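PDB 7C7D: alpha-1,3-glucanase from Streptomyces thermodiastaticus, which probably hydrolyses internal alpha-1,3-glucosidic linkages of alpha-1,3-glucans, acting as a thermostable endo-glucanase of glycoside hydrolase family 87. Local coordinates for residues Ala235-Pro244 with Asn258-Ser269; Phe504-Val514 with Phe560-Thr568. All blocks are in the same frame, centred on the assembly; numbering follows the deposited sequence.

Contact 1 (Ala235-Pro244 with Asn258-Ser269)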
loop_
_atom_site.group_PDB
_atom_site.type_symbol
_atom_site.label_atom_id
_atom_site.label_comp_id
_atom_site.label_asym_id
_atom_site.label_seq_id
_atom_site.Cartn_x
_atom_site.Cartn_y
_atom_site.Cartn_z
ATOM N N ALA A 235 12.687 30.368 7.492
ATOM C CA ALA A 235 11.232 30.402 7.398
ATOM C C ALA A 235 10.562 29.758 8.605
ATOM O O ALA A 235 9.466 29.208 8.490
ATOM C CB ALA A 235 10.749 29.762 6.098
ATOM N N GLN A 236 11.201 29.829 9.771
ATOM C CA GLN A 236 10.617 29.265 10.981
ATOM C C GLN A 236 9.308 29.972 11.311
ATOM O O GLN A 236 9.240 31.204 11.329
ATOM C CB GLN A 236 11.602 29.399 12.139
ATOM C CG GLN A 236 12.747 28.400 12.078
ATOM C CD GLN A 236 12.265 26.966 12.181
ATOM O OE1 GLN A 236 11.962 26.484 13.273
ATOM N NE2 GLN A 236 12.181 26.279 11.045
ATOM N N GLY A 237 8.267 29.181 11.566
ATOM C CA GLY A 237 6.927 29.706 11.712
ATOM C C GLY A 237 6.251 30.064 10.412
ATOM O O GLY A 237 5.129 30.587 10.437
ATOM N N GLY A 238 6.893 29.796 9.276
ATOM C CA GLY A 238 6.361 30.194 7.990
ATOM C C GLY A 238 6.477 29.126 6.926
ATOM O O GLY A 238 6.428 27.929 7.221
ATOM N N VAL A 239 6.640 29.548 5.677
ATOM C CA VAL A 239 6.506 28.667 4.525
ATOM C C VAL A 239 7.781 28.730 3.706
ATOM O O VAL A 239 8.250 29.820 3.357
ATOM C CB VAL A 239 5.293 29.058 3.660
ATOM C CG1 VAL A 239 5.225 28.185 2.410
ATOM C CG2 VAL A 239 4.010 28.965 4.472
ATOM N N VAL A 240 8.338 27.562 3.406
ATOM C CA VAL A 240 9.390 27.411 2.415
ATOM C C VAL A 240 8.734 26.992 1.107
ATOM O O VAL A 240 7.978 26.012 1.066
ATOM C CB VAL A 240 10.423 26.365 2.862
ATOM C CG1 VAL A 240 11.397 26.103 1.746
ATOM C CG2 VAL A 240 11.152 26.837 4.101
ATOM N N TRP A 241 9.033 27.723 0.043
ATOM C CA TRP A 241 8.452 27.487 -1.269
ATOM C C TRP A 241 9.450 26.731 -2.135
ATOM O O TRP A 241 10.632 27.093 -2.193
ATOM C CB TRP A 241 8.117 28.824 -1.926
ATOM C CG TRP A 241 7.641 28.724 -3.335
ATOM C CD1 TRP A 241 8.267 29.211 -4.447
ATOM C CD2 TRP A 241 6.428 28.122 -3.789
ATOM N NE1 TRP A 241 7.516 28.946 -5.567
ATOM C CE2 TRP A 241 6.382 28.276 -5.191
ATOM C CE3 TRP A 241 5.376 27.458 -3.149
ATOM C CZ2 TRP A 241 5.324 27.796 -5.961
ATOM C CZ3 TRP A 241 4.323 26.989 -3.914
ATOM C CH2 TRP A 241 4.307 27.160 -5.306
ATOM N N ILE A 242 8.971 25.683 -2.796
ATOM C CA ILE A 242 9.772 24.905 -3.736
ATOM C C ILE A 242 9.211 25.168 -5.129
ATOM O O ILE A 242 8.181 24.581 -5.498
ATOM C CB ILE A 242 9.724 23.402 -3.413
ATOM C CG1 ILE A 242 10.120 23.117 -1.961
ATOM C CG2 ILE A 242 10.618 22.633 -4.369
ATOM C CD1 ILE A 242 9.848 21.674 -1.532
ATOM N N PRO A 243 9.833 26.030 -5.927
ATOM C CA PRO A 243 9.321 26.308 -7.280
ATOM C C PRO A 243 9.367 25.063 -8.148
ATOM O O PRO A 243 10.100 24.112 -7.842
ATOM C CB PRO A 243 10.292 27.374 -7.815
ATOM C CG PRO A 243 10.985 27.935 -6.614
ATOM C CD PRO A 243 11.032 26.825 -5.607
ATOM N N PRO A 244 8.606 25.037 -9.243
ATOM C CA PRO A 244 8.725 23.929 -10.200
ATOM C C PRO A 244 10.176 23.692 -10.595
ATOM O O PRO A 244 10.937 24.631 -10.838
ATOM C CB PRO A 244 7.895 24.410 -11.395
ATOM C CG PRO A 244 6.867 25.306 -10.787
ATOM C CD PRO A 244 7.547 25.990 -9.627
ATOM N N ASN A 258 8.490 23.468 12.809
ATOM C CA ASN A 258 7.924 24.815 12.724
ATOM C C ASN A 258 8.052 25.396 11.320
ATOM O O ASN A 258 8.517 26.520 11.126
ATOM C CB ASN A 258 8.550 25.753 13.758
ATOM C CG ASN A 258 8.342 25.277 15.174
ATOM O OD1 ASN A 258 9.284 25.204 15.963
ATOM N ND2 ASN A 258 7.104 24.955 15.509
ATOM N N VAL A 259 7.642 24.614 10.323
ATOM C CA VAL A 259 7.829 25.027 8.941
ATOM C C VAL A 259 6.852 24.271 8.060
ATOM O O VAL A 259 6.514 23.112 8.323
ATOM C CB VAL A 259 9.300 24.821 8.494
ATOM C CG1 VAL A 259 9.603 23.334 8.290
ATOM C CG2 VAL A 259 9.601 25.630 7.237
ATOM N N THR A 260 6.393 24.941 7.014
ATOM C CA THR A 260 5.677 24.318 5.918
ATOM C C THR A 260 6.621 24.274 4.728
ATOM O O THR A 260 7.221 25.293 4.366
ATOM C CB THR A 260 4.434 25.139 5.569
ATOM O OG1 THR A 260 3.504 25.081 6.657
ATOM C CG2 THR A 260 3.771 24.618 4.302
ATOM N N LEU A 261 6.804 23.090 4.167
ATOM C CA LEU A 261 7.565 22.909 2.939
ATOM C C LEU A 261 6.542 22.648 1.844
ATOM O O LEU A 261 5.905 21.588 1.819
ATOM C CB LEU A 261 8.535 21.741 3.090
ATOM C CG LEU A 261 9.676 21.563 2.093
ATOM C CD1 LEU A 261 10.414 22.859 1.870
ATOM C CD2 LEU A 261 10.634 20.493 2.585
ATOM N N GLN A 262 6.368 23.621 0.957
ATOM C CA GLN A 262 5.285 23.605 -0.010
ATOM C C GLN A 262 5.822 23.728 -1.425
ATOM O O GLN A 262 6.551 24.678 -1.743
ATOM C CB GLN A 262 4.317 24.748 0.264
ATOM C CG GLN A 262 3.196 24.840 -0.747
ATOM C CD GLN A 262 2.104 25.774 -0.302
ATOM O OE1 GLN A 262 2.104 26.248 0.834
ATOM N NE2 GLN A 262 1.159 26.048 -1.192
ATOM N N GLY A 263 5.438 22.775 -2.275
ATOM C CA GLY A 263 5.714 22.848 -3.691
ATOM C C GLY A 263 4.524 23.379 -4.479
ATOM O O GLY A 263 3.472 23.724 -3.940
ATOM N N ALA A 264 4.719 23.439 -5.792
ATOM C CA ALA A 264 3.706 23.906 -6.728
ATOM C C ALA A 264 2.765 22.796 -7.167
ATOM O O ALA A 264 1.899 23.033 -8.024
ATOM C CB ALA A 264 4.382 24.521 -7.957
ATOM N N GLY A 265 2.901 21.606 -6.586
ATOM C CA GLY A 265 2.206 20.418 -7.033
ATOM C C GLY A 265 3.199 19.301 -7.263
ATOM O O GLY A 265 4.306 19.542 -7.751
ATOM N N SER A 266 2.816 18.071 -6.916
ATOM C CA SER A 266 3.742 16.950 -6.979
ATOM C C SER A 266 4.129 16.554 -8.399
ATOM O O SER A 266 5.025 15.719 -8.561
ATOM C CB SER A 266 3.151 15.753 -6.242
ATOM O OG SER A 266 2.002 15.291 -6.924
ATOM N N TRP A 267 3.480 17.102 -9.424
ATOM C CA TRP A 267 3.907 16.884 -10.798
ATOM C C TRP A 267 4.850 17.971 -11.295
ATOM O O TRP A 267 5.344 17.871 -12.420
ATOM C CB TRP A 267 2.696 16.765 -11.732
ATOM C CG TRP A 267 1.885 15.523 -11.477
ATOM C CD1 TRP A 267 1.175 15.221 -10.343
ATOM C CD2 TRP A 267 1.710 14.411 -12.364
ATOM N NE1 TRP A 267 0.568 13.996 -10.478
ATOM C CE2 TRP A 267 0.876 13.480 -11.708
ATOM C CE3 TRP A 267 2.169 14.113 -13.653
ATOM C CZ2 TRP A 267 0.490 12.276 -12.297
ATOM C CZ3 TRP A 267 1.785 12.908 -14.237
ATOM C CH2 TRP A 267 0.952 12.007 -13.557
ATOM N N TYR A 268 5.127 18.985 -10.480
ATOM C CA TYR A 268 5.938 20.129 -10.889
ATOM C C TYR A 268 7.171 20.343 -10.029
ATOM O O TYR A 268 8.244 20.637 -10.566
ATOM C CB TYR A 268 5.092 21.408 -10.867
ATOM C CG TYR A 268 3.842 21.305 -11.696
ATOM C CD1 TYR A 268 3.897 21.326 -13.084
ATOM C CD2 TYR A 268 2.601 21.168 -11.093
ATOM C CE1 TYR A 268 2.747 21.227 -13.846
ATOM C CE2 TYR A 268 1.451 21.066 -11.844
ATOM C CZ TYR A 268 1.529 21.096 -13.218
ATOM O OH TYR A 268 0.375 20.992 -13.964
ATOM N N SER A 269 7.041 20.240 -8.709
ATOM C CA SER A 269 8.157 20.428 -7.787
ATOM C C SER A 269 8.637 19.051 -7.353
ATOM O O SER A 269 7.970 18.380 -6.562
ATOM C CB SER A 269 7.717 21.257 -6.584
ATOM O OG SER A 269 7.164 22.499 -6.994
HETATM O O HOH W 1 11.989 26.328 15.998
HETATM O O HOH W 2 4.316 26.790 8.740
#

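Contact 2 (Phe504-Val514 with Phe560-Thr568)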
loop_
_atom_site.group_PDB
_atom_site.type_symbol
_atom_site.label_atom_id
_atom_site.label_comp_id
_atom_site.label_asym_id
_atom_site.label_seq_id
_atom_site.Cartn_x
_atom_site.Cartn_y
_atom_site.Cartn_z
ATOM N N PHE A 504 -8.913 -17.101 11.506
ATOM C CA PHE A 504 -8.591 -16.938 12.917
ATOM C C PHE A 504 -7.524 -17.967 13.240
ATOM O O PHE A 504 -7.737 -19.167 13.056
ATOM C CB PHE A 504 -9.857 -17.103 13.762
ATOM C CG PHE A 504 -10.964 -16.210 13.298
ATOM C CD1 PHE A 504 -10.885 -14.848 13.495
ATOM C CD2 PHE A 504 -12.027 -16.712 12.569
ATOM C CE1 PHE A 504 -11.874 -14.002 13.028
ATOM C CE2 PHE A 504 -13.016 -15.875 12.096
ATOM C CZ PHE A 504 -12.946 -14.516 12.335
ATOM N N VAL A 505 -6.349 -17.499 13.651
ATOM C CA VAL A 505 -5.187 -18.371 13.704
ATOM C C VAL A 505 -4.295 -17.915 14.846
ATOM O O VAL A 505 -4.299 -16.745 15.235
ATOM C CB VAL A 505 -4.454 -18.367 12.338
ATOM C CG1 VAL A 505 -3.874 -16.991 12.026
ATOM C CG2 VAL A 505 -3.375 -19.440 12.273
ATOM N N SER A 506 -3.529 -18.851 15.392
ATOM C CA SER A 506 -2.404 -18.531 16.262
ATOM C C SER A 506 -1.183 -18.963 15.458
ATOM O O SER A 506 -0.776 -20.126 15.483
ATOM C CB SER A 506 -2.536 -19.248 17.590
ATOM O OG SER A 506 -1.624 -18.732 18.542
ATOM N N GLY A 507 -0.621 -18.012 14.713
ATOM C CA GLY A 507 0.226 -18.322 13.571
ATOM C C GLY A 507 1.577 -18.925 13.900
ATOM O O GLY A 507 2.233 -19.446 12.989
ATOM N N GLY A 508 2.024 -18.850 15.152
ATOM C CA GLY A 508 3.271 -19.474 15.525
ATOM C C GLY A 508 3.130 -20.878 16.051
ATOM O O GLY A 508 4.124 -21.480 16.468
ATOM N N GLY A 509 1.917 -21.430 16.042
ATOM C CA GLY A 509 1.708 -22.745 16.607
ATOM C C GLY A 509 1.679 -22.784 18.116
ATOM O O GLY A 509 1.724 -23.875 18.691
ATOM N N GLN A 510 1.577 -21.634 18.776
ATOM C CA GLN A 510 1.628 -21.571 20.231
ATOM C C GLN A 510 0.271 -21.778 20.897
ATOM O O GLN A 510 0.218 -21.929 22.122
ATOM C CB GLN A 510 2.247 -20.243 20.682
ATOM C CG GLN A 510 3.635 -19.976 20.087
ATOM C CD GLN A 510 4.115 -18.547 20.308
ATOM O OE1 GLN A 510 3.702 -17.880 21.254
ATOM N NE2 GLN A 510 4.988 -18.069 19.424
ATOM N N GLY A 511 -0.819 -21.786 20.134
ATOM C CA GLY A 511 -2.118 -22.102 20.700
ATOM C C GLY A 511 -2.734 -21.033 21.573
ATOM O O GLY A 511 -3.524 -21.360 22.463
ATOM N N HIS A 512 -2.420 -19.761 21.337
ATOM C CA HIS A 512 -3.066 -18.692 22.084
ATOM C C HIS A 512 -4.465 -18.443 21.534
ATOM O O HIS A 512 -4.709 -18.540 20.326
ATOM C CB HIS A 512 -2.259 -17.400 21.975
ATOM C CG HIS A 512 -0.836 -17.539 22.412
ATOM N ND1 HIS A 512 -0.482 -17.852 23.707
ATOM C CD2 HIS A 512 0.322 -17.410 21.723
ATOM C CE1 HIS A 512 0.836 -17.912 23.795
ATOM N NE2 HIS A 512 1.346 -17.647 22.608
ATOM N N ALA A 513 -5.387 -18.082 22.424
ATOM C CA ALA A 513 -6.784 -17.944 22.031
ATOM C C ALA A 513 -7.015 -16.721 21.146
ATOM O O ALA A 513 -6.504 -15.626 21.406
ATOM C CB ALA A 513 -7.674 -17.838 23.267
ATOM N N VAL A 514 -7.802 -16.922 20.093
ATOM C CA VAL A 514 -8.468 -15.833 19.395
ATOM C C VAL A 514 -9.854 -15.746 20.018
ATOM O O VAL A 514 -10.654 -16.680 19.912
ATOM C CB VAL A 514 -8.541 -16.081 17.884
ATOM C CG1 VAL A 514 -9.455 -15.049 17.231
ATOM C CG2 VAL A 514 -7.152 -16.027 17.272
ATOM N N PHE A 560 -5.205 -25.782 16.079
ATOM C CA PHE A 560 -3.907 -26.365 16.379
ATOM C C PHE A 560 -3.163 -25.428 17.318
ATOM O O PHE A 560 -3.409 -24.216 17.308
ATOM C CB PHE A 560 -3.089 -26.670 15.105
ATOM C CG PHE A 560 -2.606 -25.453 14.341
ATOM C CD1 PHE A 560 -1.420 -24.824 14.690
ATOM C CD2 PHE A 560 -3.301 -24.990 13.227
ATOM C CE1 PHE A 560 -0.956 -23.725 13.970
ATOM C CE2 PHE A 560 -2.837 -23.894 12.504
ATOM C CZ PHE A 560 -1.669 -23.262 12.877
ATOM N N PRO A 561 -2.254 -25.958 18.154
ATOM C CA PRO A 561 -1.905 -27.377 18.261
ATOM C C PRO A 561 -2.917 -28.197 19.033
ATOM O O PRO A 561 -3.693 -27.671 19.831
ATOM C CB PRO A 561 -0.599 -27.344 19.057
ATOM C CG PRO A 561 -0.726 -26.142 19.916
ATOM C CD PRO A 561 -1.458 -25.130 19.076
ATOM N N SER A 562 -2.890 -29.503 18.795
ATOM C CA SER A 562 -3.640 -30.425 19.632
ATOM C C SER A 562 -3.294 -30.187 21.093
ATOM O O SER A 562 -2.119 -30.071 21.454
ATOM C CB SER A 562 -3.272 -31.855 19.249
ATOM O OG SER A 562 -3.587 -32.107 17.896
ATOM N N GLY A 563 -4.319 -30.112 21.932
ATOM C CA GLY A 563 -4.144 -29.825 23.335
ATOM C C GLY A 563 -4.423 -28.391 23.738
ATOM O O GLY A 563 -4.491 -28.112 24.940
ATOM N N SER A 564 -4.605 -27.476 22.786
ATOM C CA SER A 564 -4.772 -26.068 23.127
ATOM C C SER A 564 -6.227 -25.626 23.222
ATOM O O SER A 564 -6.477 -24.471 23.571
ATOM C CB SER A 564 -4.006 -25.155 22.160
ATOM O OG SER A 564 -4.472 -25.285 20.833
ATOM N N GLY A 565 -7.183 -26.494 22.912
ATOM C CA GLY A 565 -8.587 -26.207 23.139
ATOM C C GLY A 565 -9.395 -26.113 21.855
ATOM O O GLY A 565 -8.900 -26.317 20.748
ATOM N N THR A 566 -10.674 -25.796 22.034
ATOM C CA THR A 566 -11.626 -25.690 20.935
ATOM C C THR A 566 -11.816 -24.236 20.534
ATOM O O THR A 566 -11.440 -23.313 21.254
ATOM C CB THR A 566 -12.990 -26.257 21.342
ATOM O OG1 THR A 566 -13.538 -25.465 22.405
ATOM C CG2 THR A 566 -12.856 -27.675 21.798
ATOM N N PHE A 567 -12.450 -24.049 19.377
ATOM C CA PHE A 567 -12.892 -22.742 18.907
ATOM C C PHE A 567 -14.399 -22.807 18.729
ATOM O O PHE A 567 -14.894 -23.631 17.956
ATOM C CB PHE A 567 -12.230 -22.380 17.578
ATOM C CG PHE A 567 -12.512 -20.971 17.128
ATOM C CD1 PHE A 567 -11.830 -19.906 17.696
ATOM C CD2 PHE A 567 -13.468 -20.703 16.159
ATOM C CE1 PHE A 567 -12.072 -18.605 17.300
ATOM C CE2 PHE A 567 -13.717 -19.397 15.758
ATOM C CZ PHE A 567 -13.015 -18.350 16.329
ATOM N N THR A 568 -15.123 -21.957 19.454
ATOM C CA THR A 568 -16.584 -21.939 19.412
ATOM C C THR A 568 -17.060 -20.814 18.494
ATOM O O THR A 568 -16.878 -19.629 18.801
ATOM C CB THR A 568 -17.168 -21.790 20.816
ATOM O OG1 THR A 568 -16.750 -22.892 21.629
ATOM C CG2 THR A 568 -18.695 -21.770 20.763
HETATM O O HOH W 3 -1.342 -22.295 17.354
HETATM O O HOH W 4 -4.957 -22.257 24.439
#

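Contact 1 (Ala235-Pro244 with Asn258-Ser269)
Trp241 swings its CG anti to the backbone N (chi1 174°), which lays the six-membered part of the indole along the backbone of Gln262-Ala264, while Val240 holds CG2 anti to its own carbonyl carbon and so brings it against CG2 of Val259, 3.7 Å away. The result illustrates how neighbouring rungs of a parallel beta-helix are joined. CE3 of Trp241 lies 3.3 Å from O of Gln262, and CH2 reaches CB of Ala264 at 3.7 Å. On the other face of the paired strands Val240 and Leu261 project together, and Ile242, the next residue on this face of its strand, adds a further aliphatic side chain. Between these two layers of side chains strands 238-242 and 259-263 run parallel, zipped by four backbone bonds, of which Gln262 N to Val240 O (2.9 Å) is nearly straight. Gly237 N adds a fifth bond, to Asn258 O, where the chain turns out of helix 225-234. At the far end Ser269 OG grips the chain twice, giving its proton to O of Ile242 at 2.8 Å and accepting from N of Ala264. Water 1 bridges OE1 of Gln236 and OD1 of Asn258; NE2 of Gln236 is held by Ile232 and Gln257. Strand 286-289 continues the stacking beyond Leu261. The chemistry thus divides the work: regular backbone bonds set the rung spacing, buried aliphatic groups fill the interior face, and one serine hydroxyl ties the turn after strand 259-263 back to the end of strand 238-242.

Contact 2 (Phe504-Val514 with Phe560-Thr568)
Phe567, Phe560 and Gly511 bury the most surface where the loop after strand 502-505 meets the chain leading into strand 567-571, a worked case of packing between non-adjacent turns of a beta-helix. Phe567, its CG anti to the backbone N (chi1 -173°), reaches in so that O of Val514 lies at the ring edge, near its plane, 3.5 Å from CE1. Its CZ touches CD2 of Phe504; the two rings are near parallel, with planes 18° apart, but slid so far that they barely overlap. Phe560 works at the other end. Its edge meets CA of Gly509, 3.9 Å from CE1, and its CZ rests against CG2 of Val505. Gly511, at positive phi, offers a bare backbone to the Pro561-Ser564 turn: CD of Pro561, which follows a cis peptide bond, packs tightly on its CA at 3.5 Å, and CB of Ser564 sits 3.8 Å from its carbonyl O. Water 3 accepts from N of Gly511 and lies 2.8 Å from O of Phe560, while water 4 donates to O of Gly511 and to O of Ser564. Ser564 OG turns back to O of Pro561 (2.7 Å), in the carbonyl plane, closing its own turn. Because the direct contacts are almost all van der Waals, the polar coupling of the two loops rests on waters 3 and 4.

Both contacts belong to the long right-handed parallel beta-helix expected of a pectate lyase-like fold, near its two ends and on opposite sides of the chain's centre. Their centres are 52 Å apart and their nearest atoms about 38 Å, so they do not touch. Along the chain they come in series: 235-244 with 258-269 closes before 504-514 with 560-568 opens. Contact 1 joins successive rungs by direct strand pairing, whereas contact 2 joins loops across an intervening turn, strand 530-534 lying between 502-505 and 553-557. Together they show one solenoid held by regular backbone bonding within its walls and by van der Waals packing and water bridges among the loops that project from them.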